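Local coordinates for protein phytoene synthase (Enterococcus hirae, PDB 5IYS) that probably joins two farnesyl diphosphate molecules head to head into dehydrosqualene, a magnesium-dependent step of carotenoid-type biosynthesis, at residues H260-L263 with F264-N268. Sequence-based numbering, arbitrary orientation.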
# COMPACT_ATOMS: atom_id res chain seq x y z
N HIS A 260 -1.39 21.32 -10.87
CA HIS A 260 -0.37 21.65 -11.87
C HIS A 260 1.02 21.10 -11.51
O HIS A 260 2.04 21.78 -11.70
CB HIS A 260 -0.34 23.16 -12.18
CG HIS A 260 -1.70 23.78 -12.32
ND1 HIS A 260 -2.58 23.45 -13.34
CD2 HIS A 260 -2.35 24.68 -11.54
CE1 HIS A 260 -3.71 24.11 -13.18
NE2 HIS A 260 -3.60 24.85 -12.09
N TYR A 261 1.03 19.84 -11.06
CA TYR A 261 2.26 19.15 -10.75
C TYR A 261 3.02 19.82 -9.61
O TYR A 261 4.22 20.07 -9.71
CB TYR A 261 3.13 19.03 -12.00
CG TYR A 261 2.40 18.34 -13.13
CD1 TYR A 261 2.22 16.96 -13.13
CD2 TYR A 261 1.73 19.09 -14.08
CE1 TYR A 261 1.48 16.34 -14.14
CE2 TYR A 261 1.02 18.49 -15.11
CZ TYR A 261 0.90 17.12 -15.13
OH TYR A 261 0.20 16.55 -16.18
N SER A 262 2.30 20.19 -8.56
CA SER A 262 2.93 20.54 -7.29
C SER A 262 3.71 19.35 -6.72
O SER A 262 3.24 18.20 -6.77
CB SER A 262 1.86 20.98 -6.29
OG SER A 262 0.87 19.97 -6.16
N LEU A 263 4.87 19.64 -6.15
CA LEU A 263 5.75 18.60 -5.62
C LEU A 263 5.56 18.41 -4.12
O LEU A 263 5.94 17.37 -3.57
CB LEU A 263 7.21 18.93 -5.94
CG LEU A 263 7.52 19.12 -7.44
CD1 LEU A 263 8.93 19.63 -7.67
CD2 LEU A 263 7.26 17.85 -8.26
N PHE A 264 4.91 19.38 -3.48
CA PHE A 264 4.67 19.33 -2.04
C PHE A 264 3.18 19.37 -1.73
O PHE A 264 2.38 19.80 -2.56
CB PHE A 264 5.35 20.49 -1.31
CG PHE A 264 6.84 20.42 -1.32
CD1 PHE A 264 7.56 20.97 -2.37
CD2 PHE A 264 7.53 19.80 -0.28
CE1 PHE A 264 8.95 20.91 -2.38
CE2 PHE A 264 8.91 19.72 -0.30
CZ PHE A 264 9.61 20.24 -1.37
N ASP A 265 2.84 18.96 -0.52
CA ASP A 265 1.52 19.19 0.04
C ASP A 265 0.44 18.52 -0.82
O ASP A 265 -0.56 19.15 -1.16
CB ASP A 265 1.26 20.70 0.16
CG ASP A 265 -0.08 21.01 0.81
OD1 ASP A 265 -0.39 20.37 1.83
OD2 ASP A 265 -0.84 21.84 0.26
N ASN A 266 0.64 17.24 -1.11
CA ASN A 266 -0.26 16.51 -2.00
C ASN A 266 -1.08 15.46 -1.25
O ASN A 266 -1.94 14.79 -1.84
CB ASN A 266 0.54 15.82 -3.12
CG ASN A 266 1.14 16.82 -4.11
OD1 ASN A 266 2.22 16.60 -4.66
ND2 ASN A 266 0.39 17.87 -4.40
N LYS A 267 -0.85 15.35 0.05
CA LYS A 267 -1.52 14.35 0.86
C LYS A 267 -2.85 14.89 1.35
O LYS A 267 -3.01 16.10 1.55
CB LYS A 267 -0.66 13.96 2.07
CG LYS A 267 0.57 13.14 1.75
CD LYS A 267 1.33 12.82 3.04
CE LYS A 267 2.83 12.66 2.76
NZ LYS A 267 3.44 11.38 3.28
N ASN A 268 -3.78 13.97 1.63
CA ASN A 268 -5.03 14.34 2.28
C ASN A 268 -5.73 15.40 1.44
O ASN A 268 -6.36 16.30 1.98
CB ASN A 268 -4.76 14.89 3.69
CG ASN A 268 -4.11 13.87 4.60
OD1 ASN A 268 -4.56 12.72 4.71
ND2 ASN A 268 -3.04 14.28 5.28
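Phe264 leans back against the peptide that joins it to Leu263. Its CB starts 3.5 Å from Leu263 C. With CG anti to its own carbonyl carbon, beside the backbone N (chi1 -68°), the ring sets off along the preceding peptide: CG and then CD1 each stay 3.7 Å from Leu263 C, and the ring is tilted obliquely to that group. CD1 also meets Leu263 CB at 4.1 Å, an apolar touch at the start of the leucine side chain. The ring's close contacts with Leu263 end there; beyond the two segments the phenylalanine packs on Lys203 and on Glu176 and Gln179 of helix 174-179, whereas Leu263 packs on Ala205 and Leu209. Phe264 N is buried here without a polar partner. All this belongs to the loop between helices 236-258 and 272-287 of an all-helical squalene/phytoene synthase fold; at its start His260, at positive phi, is the C-prime residue of the Schellman motif that ends helix 236-258. Asn266 turns its amide back toward Ser262, CG lying 3.7 Å from Ser262 O and 3.8 Å from Ser262 OG. That hydroxyl is hydrogen-bonded to Gln259. Next in the chain, Lys267 reaches out of this contact to the bound thiodiphosphate, which its NZ meets in a salt bridge.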